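Local coordinates for triphenylmethane reductase (Citrobacter sp., PDB 2JL1), which probably reduces triphenylmethane dyes with NADPH as the electron donor, as an NADP-binding Rossmann-fold enzyme of the NmrA-like family, at residues A[106-110]-A[196-200]; A[140-145]-A[172-178]. All blocks are in the same frame, centred on the assembly; numbering follows the deposited sequence.

Both contacts are buried and lie at the C-terminal ends of strands in the parallel Rossmann sheet, where the cofactor sits. Their centres are 10 Å apart. Contact 1 joins the ends of strands 101-107 and 194-198 across the tip of strand 135-140. Contact 2 takes up the chain as it leaves strand 135-140 and packs it on the start of helix 175-186. The two are sewn together by probable backbone hydrogen bonds, Ala-108 N to Asn-140 O and Leu-198 O to Ala-141 N. Contact 1 is small: an amide stacked on a ring, a few methyl contacts and one hydrogen bond. Contact 2 is larger and more polar, and it holds NADP directly.

Contact 1 (A[106-110]-A[196-200]); sequences GYAFA and YNLVS
Phe-109 lays its ring along the side chain of Asn-197 at the edge of the Rossmann fold, where strands 101-107 and 194-198 run out. Strand 135-140 lies between these two in the parallel sheet. It bonds through its backbone to Gly-106 and Ala-108 on one side and to Tyr-196 and Leu-198 on the other. The contact therefore bridges over the end of a strand rather than pairing neighbours.

The Phe-109 ring and the Asn-197 amide are nearly parallel, their planes 7° apart, and they stack. Asn-197 CG sits 3.9 Å above the ring plane, displaced toward the rim. Asn-197 CB lies over the same ring in a CH-pi contact, 4.2 Å from the centroid. Phe-109 CG stands beside its own backbone N (chi1 -54°), which places ring and N-H next to each other. One amide can then serve both. Its flat side packs on the ring, while its oxygen takes the N-H.

A type II beta turn from Tyr-107 to Ala-110 presents this N-H, with Ala-108 and Phe-109 at its two central positions. The turn's own bond, from Ala-110 N to Tyr-107 O, is weak.

Val-199 packs beside Asn-197, on the same side of the ring plane. It crosses the Phe-109 side chain at about a right angle, and its CG1 approaches CE2 obliquely. The same methyl presses on Ala-108 CB at 3.4 Å, tighter than usual for two carbons. Val-199 also touches Ala-141, a residue of the NADP site, which puts this patch next to that site.

Phe-109 N reaches Asn-197 OD1 at 3.0 Å, almost straight at the proton, with the nitrogen 39° above the carbonyl plane.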
loop_
_atom_site.group_PDB
_atom_site.type_symbol
_atom_site.label_atom_id
_atom_site.label_comp_id
_atom_site.label_asym_id
_atom_site.label_seq_id
_atom_site.Cartn_x
_atom_site.Cartn_y
_atom_site.Cartn_z
ATOM N N GLY A 106 -10.006 -1.212 8.199
ATOM C CA GLY A 106 -8.768 -0.422 8.196
ATOM C C GLY A 106 -8.636 0.310 9.514
ATOM O O GLY A 106 -9.059 -0.188 10.553
ATOM N N TYR A 107 -8.019 1.477 9.477
ATOM C CA TYR A 107 -7.699 2.208 10.700
ATOM C C TYR A 107 -7.998 3.675 10.407
ATOM O O TYR A 107 -7.568 4.202 9.377
ATOM C CB TYR A 107 -6.241 1.949 11.082
ATOM C CG TYR A 107 -5.757 2.650 12.327
ATOM C CD1 TYR A 107 -6.393 2.443 13.561
ATOM C CD2 TYR A 107 -4.650 3.500 12.281
ATOM C CE1 TYR A 107 -5.952 3.088 14.736
ATOM C CE2 TYR A 107 -4.190 4.155 13.454
ATOM C CZ TYR A 107 -4.852 3.933 14.678
ATOM O OH TYR A 107 -4.429 4.567 15.841
ATOM N N ALA A 108 -8.802 4.299 11.274
ATOM C CA ALA A 108 -9.284 5.656 11.068
ATOM C C ALA A 108 -8.123 6.618 11.042
ATOM O O ALA A 108 -7.148 6.474 11.802
ATOM C CB ALA A 108 -10.267 6.050 12.167
ATOM N N PHE A 109 -8.230 7.598 10.168
ATOM C CA PHE A 109 -7.234 8.653 10.035
ATOM C C PHE A 109 -5.818 8.124 9.824
ATOM O O PHE A 109 -4.846 8.737 10.284
ATOM C CB PHE A 109 -7.331 9.629 11.208
ATOM C CG PHE A 109 -8.720 10.183 11.390
ATOM C CD1 PHE A 109 -9.274 11.033 10.432
ATOM C CD2 PHE A 109 -9.475 9.820 12.475
ATOM C CE1 PHE A 109 -10.570 11.545 10.587
ATOM C CE2 PHE A 109 -10.767 10.325 12.647
ATOM C CZ PHE A 109 -11.311 11.188 11.698
ATOM N N ALA A 110 -5.704 7.003 9.102
ATOM C CA ALA A 110 -4.409 6.312 8.964
ATOM C C ALA A 110 -3.300 7.236 8.419
ATOM O O ALA A 110 -2.134 7.153 8.859
ATOM C CB ALA A 110 -4.561 5.066 8.073
ATOM N N TYR A 196 -15.145 5.283 5.411
ATOM C CA TYR A 196 -15.726 5.803 6.640
ATOM C C TYR A 196 -14.673 5.792 7.720
ATOM O O TYR A 196 -13.946 4.812 7.859
ATOM C CB TYR A 196 -16.940 4.952 7.087
ATOM C CG TYR A 196 -18.055 4.967 6.094
ATOM C CD1 TYR A 196 -18.771 6.136 5.838
ATOM C CD2 TYR A 196 -18.377 3.822 5.374
ATOM C CE1 TYR A 196 -19.809 6.162 4.867
ATOM C CE2 TYR A 196 -19.382 3.831 4.425
ATOM C CZ TYR A 196 -20.096 4.991 4.177
ATOM O OH TYR A 196 -21.092 4.973 3.239
ATOM N N ASN A 197 -14.564 6.878 8.475
ATOM C CA ASN A 197 -13.702 6.880 9.665
ATOM C C ASN A 197 -14.610 6.620 10.860
ATOM O O ASN A 197 -15.349 7.494 11.276
ATOM C CB ASN A 197 -12.902 8.194 9.774
ATOM C CG ASN A 197 -11.849 8.338 8.683
ATOM O OD1 ASN A 197 -10.787 7.679 8.695
ATOM N ND2 ASN A 197 -12.113 9.235 7.748
ATOM N N LEU A 198 -14.586 5.378 11.355
ATOM C CA LEU A 198 -15.536 4.886 12.341
ATOM C C LEU A 198 -14.997 5.068 13.760
ATOM O O LEU A 198 -14.349 4.187 14.322
ATOM C CB LEU A 198 -15.934 3.414 12.019
ATOM C CG LEU A 198 -16.543 3.158 10.626
ATOM C CD1 LEU A 198 -16.730 1.649 10.323
ATOM C CD2 LEU A 198 -17.897 3.911 10.436
ATOM N N VAL A 199 -15.273 6.246 14.317
ATOM C CA VAL A 199 -14.747 6.661 15.602
ATOM C C VAL A 199 -15.865 7.346 16.404
ATOM O O VAL A 199 -16.977 7.613 15.895
ATOM C CB VAL A 199 -13.543 7.647 15.454
ATOM C CG1 VAL A 199 -12.438 7.074 14.569
ATOM C CG2 VAL A 199 -13.999 8.987 14.901
ATOM N N SER A 200 -15.552 7.664 17.648
ATOM C CA SER A 200 -16.505 8.342 18.533
ATOM C C SER A 200 -16.482 9.834 18.302
ATOM O O SER A 200 -15.417 10.409 18.136
ATOM C CB SER A 200 -16.099 8.113 19.986
ATOM O OG SER A 200 -17.064 8.659 20.860
#

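Contact 2 (A[140-145]-A[172-178]); sequences NALYTD and SVTRNEL. With NAP (NADP nicotinamide-adenine-dinucleotide phosphate), chain B; GOL (glycerol), chain C.
Tyr-143 is sandwiched between Arg-175 and NADP. Arg-175 CG sits over the centre of one ring face, 3.6 Å from the centroid. The nicotinamide carboxamide covers the opposite face, and Leu-178 CD1 meets the ring edge in plane. Tyr-143 OH donates to NADP O5D at 2.9 Å. The Arg-175 chain is extended from CG to NE, which carries NE past the ring to NADP O2N at 2.7 Å. Ala-141 O accepts from NADP N7N, and Tyr-143 N donates to NADP O7N.

Around these groups lies a second shell of bonds. Asp-145 OD1 accepts from Arg-175 N at 2.9 Å, on the syn side. Asp-145 OD2 makes a long salt bridge to Arg-175 NH1. A single beta bridge pairs Tyr-143 with Val-173: Val-173 N bonds to Leu-142 O, and Thr-144 N to Val-173 O. Thr-144 OG1 and Ser-172 OG share a hydrogen bond of 2.7 Å. Thr-174 is the N-cap of helix 175-186, its OG1 accepting from Glu-177 N.

The positive guanidinium probably offsets the charge of the nicotinamide-side phosphate, while the backbone bonds to the carboxamide should fix the rotation of that amide.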
loop_
_atom_site.group_PDB
_atom_site.type_symbol
_atom_site.label_atom_id
_atom_site.label_comp_id
_atom_site.label_asym_id
_atom_site.label_seq_id
_atom_site.Cartn_x
_atom_site.Cartn_y
_atom_site.Cartn_z
ATOM N N ASN A 140 -11.624 1.616 11.237
ATOM C CA ASN A 140 -12.038 1.502 12.634
ATOM C C ASN A 140 -11.136 2.304 13.564
ATOM O O ASN A 140 -9.942 2.391 13.337
ATOM C CB ASN A 140 -12.070 0.035 13.075
ATOM C CG ASN A 140 -13.218 -0.742 12.450
ATOM O OD1 ASN A 140 -14.161 -0.162 11.893
ATOM N ND2 ASN A 140 -13.123 -2.060 12.502
ATOM N N ALA A 141 -11.734 2.860 14.623
ATOM C CA ALA A 141 -10.996 3.378 15.762
ATOM C C ALA A 141 -10.333 2.243 16.555
ATOM O O ALA A 141 -10.674 1.062 16.398
ATOM C CB ALA A 141 -11.963 4.126 16.699
ATOM N N LEU A 142 -9.391 2.609 17.424
ATOM C CA LEU A 142 -8.982 1.708 18.488
ATOM C C LEU A 142 -10.216 1.201 19.245
ATOM O O LEU A 142 -11.199 1.930 19.372
ATOM C CB LEU A 142 -8.045 2.429 19.450
ATOM C CG LEU A 142 -6.754 3.004 18.851
ATOM C CD1 LEU A 142 -6.039 3.838 19.948
ATOM C CD2 LEU A 142 -5.848 1.847 18.333
ATOM N N TYR A 143 -10.165 -0.046 19.726
ATOM C CA TYR A 143 -11.257 -0.633 20.506
ATOM C C TYR A 143 -11.308 -0.090 21.927
ATOM O O TYR A 143 -10.320 -0.135 22.631
ATOM C CB TYR A 143 -11.134 -2.163 20.582
ATOM C CG TYR A 143 -11.088 -2.888 19.251
ATOM C CD1 TYR A 143 -11.839 -2.446 18.174
ATOM C CD2 TYR A 143 -10.325 -4.050 19.096
ATOM C CE1 TYR A 143 -11.807 -3.122 16.923
ATOM C CE2 TYR A 143 -10.284 -4.735 17.871
ATOM C CZ TYR A 143 -11.041 -4.266 16.799
ATOM O OH TYR A 143 -11.033 -4.928 15.606
ATOM N N THR A 144 -12.473 0.412 22.339
ATOM C CA THR A 144 -12.689 0.790 23.744
ATOM C C THR A 144 -12.388 -0.412 24.651
ATOM O O THR A 144 -11.865 -0.243 25.753
ATOM C CB THR A 144 -14.126 1.246 23.942
ATOM O OG1 THR A 144 -14.377 2.337 23.061
ATOM C CG2 THR A 144 -14.405 1.683 25.395
ATOM N N ASP A 145 -12.680 -1.621 24.146
ATOM C CA ASP A 145 -12.492 -2.893 24.893
ATOM C C ASP A 145 -11.043 -3.129 25.273
ATOM O O ASP A 145 -10.781 -3.849 26.220
ATOM C CB ASP A 145 -12.965 -4.128 24.076
ATOM C CG ASP A 145 -14.227 -3.874 23.271
ATOM O OD1 ASP A 145 -14.255 -2.942 22.447
ATOM O OD2 ASP A 145 -15.203 -4.651 23.420
ATOM N N SER A 172 -11.996 6.097 20.806
ATOM C CA SER A 172 -12.292 4.661 20.698
ATOM C C SER A 172 -13.780 4.330 20.601
ATOM O O SER A 172 -14.634 5.085 21.058
ATOM C CB SER A 172 -11.665 3.884 21.862
ATOM O OG SER A 172 -12.335 4.173 23.095
ATOM N N VAL A 173 -14.104 3.208 19.983
ATOM C CA VAL A 173 -15.477 2.700 20.033
ATOM C C VAL A 173 -15.398 1.187 20.248
ATOM O O VAL A 173 -14.407 0.554 19.886
ATOM C CB VAL A 173 -16.278 3.032 18.752
ATOM C CG1 VAL A 173 -16.587 4.535 18.635
ATOM C CG2 VAL A 173 -15.523 2.561 17.531
ATOM N N THR A 174 -16.447 0.611 20.817
ATOM C CA THR A 174 -16.467 -0.823 21.154
ATOM C C THR A 174 -16.442 -1.694 19.874
ATOM O O THR A 174 -16.928 -1.288 18.813
ATOM C CB THR A 174 -17.676 -1.203 22.004
ATOM O OG1 THR A 174 -18.867 -0.954 21.263
ATOM C CG2 THR A 174 -17.737 -0.389 23.356
ATOM N N ARG A 175 -15.864 -2.888 19.981
ATOM C CA ARG A 175 -15.917 -3.889 18.897
ATOM C C ARG A 175 -17.345 -4.132 18.481
ATOM O O ARG A 175 -17.621 -4.309 17.296
ATOM C CB ARG A 175 -15.377 -5.224 19.362
ATOM C CG ARG A 175 -13.921 -5.368 19.281
ATOM C CD ARG A 175 -13.563 -6.828 19.474
ATOM N NE ARG A 175 -12.156 -6.885 19.833
ATOM C CZ ARG A 175 -11.718 -6.949 21.084
ATOM N NH1 ARG A 175 -12.586 -7.025 22.084
ATOM N NH2 ARG A 175 -10.415 -6.970 21.321
ATOM N N ASN A 176 -18.243 -4.165 19.467
ATOM C CA ASN A 176 -19.652 -4.402 19.199
ATOM C C ASN A 176 -20.231 -3.392 18.219
ATOM O O ASN A 176 -20.860 -3.776 17.244
ATOM C CB ASN A 176 -20.477 -4.440 20.477
ATOM C CG ASN A 176 -21.916 -4.716 20.196
ATOM O OD1 ASN A 176 -22.783 -3.906 20.509
ATOM N ND2 ASN A 176 -22.185 -5.838 19.556
ATOM N N GLU A 177 -19.991 -2.108 18.460
ATOM C CA GLU A 177 -20.499 -1.060 17.562
ATOM C C GLU A 177 -19.806 -1.047 16.213
ATOM O O GLU A 177 -20.447 -0.781 15.206
ATOM C CB GLU A 177 -20.415 0.329 18.204
ATOM C CG GLU A 177 -21.287 0.470 19.437
ATOM C CD GLU A 177 -21.182 1.828 20.078
ATOM O OE1 GLU A 177 -20.060 2.261 20.463
ATOM O OE2 GLU A 177 -22.250 2.425 20.242
ATOM N N LEU A 178 -18.512 -1.345 16.181
ATOM C CA LEU A 178 -17.802 -1.459 14.900
ATOM C C LEU A 178 -18.325 -2.645 14.102
ATOM O O LEU A 178 -18.437 -2.580 12.877
ATOM C CB LEU A 178 -16.310 -1.616 15.121
ATOM C CG LEU A 178 -15.692 -0.369 15.735
ATOM C CD1 LEU A 178 -14.271 -0.676 16.277
ATOM C CD2 LEU A 178 -15.727 0.791 14.720
HETATM P PA NAP B . -8.821 -11.287 17.170
HETATM O O1A NAP B . -7.439 -11.412 17.711
HETATM O O2A NAP B . -9.898 -11.710 18.090
HETATM O O5B NAP B . -8.975 -12.066 15.787
HETATM C C5B NAP B . -7.975 -12.125 14.793
HETATM C C4B NAP B . -8.516 -13.114 13.772
HETATM O O4B NAP B . -7.601 -13.287 12.697
HETATM C C3B NAP B . -8.706 -14.470 14.452
HETATM O O3B NAP B . -9.962 -14.995 14.111
HETATM C C2B NAP B . -7.631 -15.331 13.849
HETATM O O2B NAP B . -8.086 -16.634 13.660
HETATM C C1B NAP B . -7.449 -14.678 12.495
HETATM N N9A NAP B . -6.157 -15.080 11.922
HETATM C C8A NAP B . -4.916 -15.002 12.492
HETATM N N7A NAP B . -4.021 -15.495 11.604
HETATM C C5A NAP B . -4.685 -15.903 10.497
HETATM C C6A NAP B . -4.264 -16.486 9.301
HETATM N N6A NAP B . -2.979 -16.752 9.081
HETATM N N1A NAP B . -5.201 -16.789 8.340
HETATM C C2A NAP B . -6.537 -16.533 8.561
HETATM N N3A NAP B . -6.949 -15.951 9.738
HETATM C C4A NAP B . -6.031 -15.649 10.691
HETATM O O3 NAP B . -9.019 -9.730 16.750
HETATM P PN NAP B . -10.296 -8.760 16.899
HETATM O O1N NAP B . -11.454 -9.495 16.363
HETATM O O2N NAP B . -10.336 -8.223 18.287
HETATM O O5D NAP B . -9.939 -7.572 15.821
HETATM C C5D NAP B . -9.919 -7.859 14.430
HETATM C C4D NAP B . -8.726 -7.255 13.679
HETATM O O4D NAP B . -8.656 -5.866 13.951
HETATM C C3D NAP B . -7.384 -7.839 14.126
HETATM O O3D NAP B . -6.943 -8.939 13.372
HETATM C C2D NAP B . -6.414 -6.677 14.024
HETATM O O2D NAP B . -5.780 -6.559 12.767
HETATM C C1D NAP B . -7.313 -5.470 14.185
HETATM N N1N NAP B . -7.096 -4.913 15.530
HETATM C C2N NAP B . -7.615 -3.681 15.775
HETATM C C3N NAP B . -7.413 -3.082 16.985
HETATM C C7N NAP B . -7.953 -1.743 17.253
HETATM O O7N NAP B . -7.805 -1.257 18.584
HETATM N N7N NAP B . -8.496 -1.079 16.226
HETATM C C4N NAP B . -6.753 -3.783 18.017
HETATM C C5N NAP B . -6.317 -5.065 17.786
HETATM C C6N NAP B . -6.445 -5.610 16.504
HETATM P P2B NAP B . -7.810 -17.800 14.742
HETATM O O1X NAP B . -9.051 -17.914 15.606
HETATM O O2X NAP B . -6.611 -17.496 15.626
HETATM O O3X NAP B . -7.571 -19.052 13.924
HETATM C C1 GOL C . -18.041 5.172 21.762
HETATM O O1 GOL C . -19.155 4.300 21.757
HETATM C C2 GOL C . -17.028 4.829 22.864
HETATM O O2 GOL C . -17.045 3.472 23.270
HETATM C C3 GOL C . -17.115 5.782 24.052
HETATM O O3 GOL C . -17.121 7.122 23.595
HETATM O O HOH W 1 -15.956 -2.250 11.190
HETATM O O HOH W 2 -17.522 -4.641 22.443
#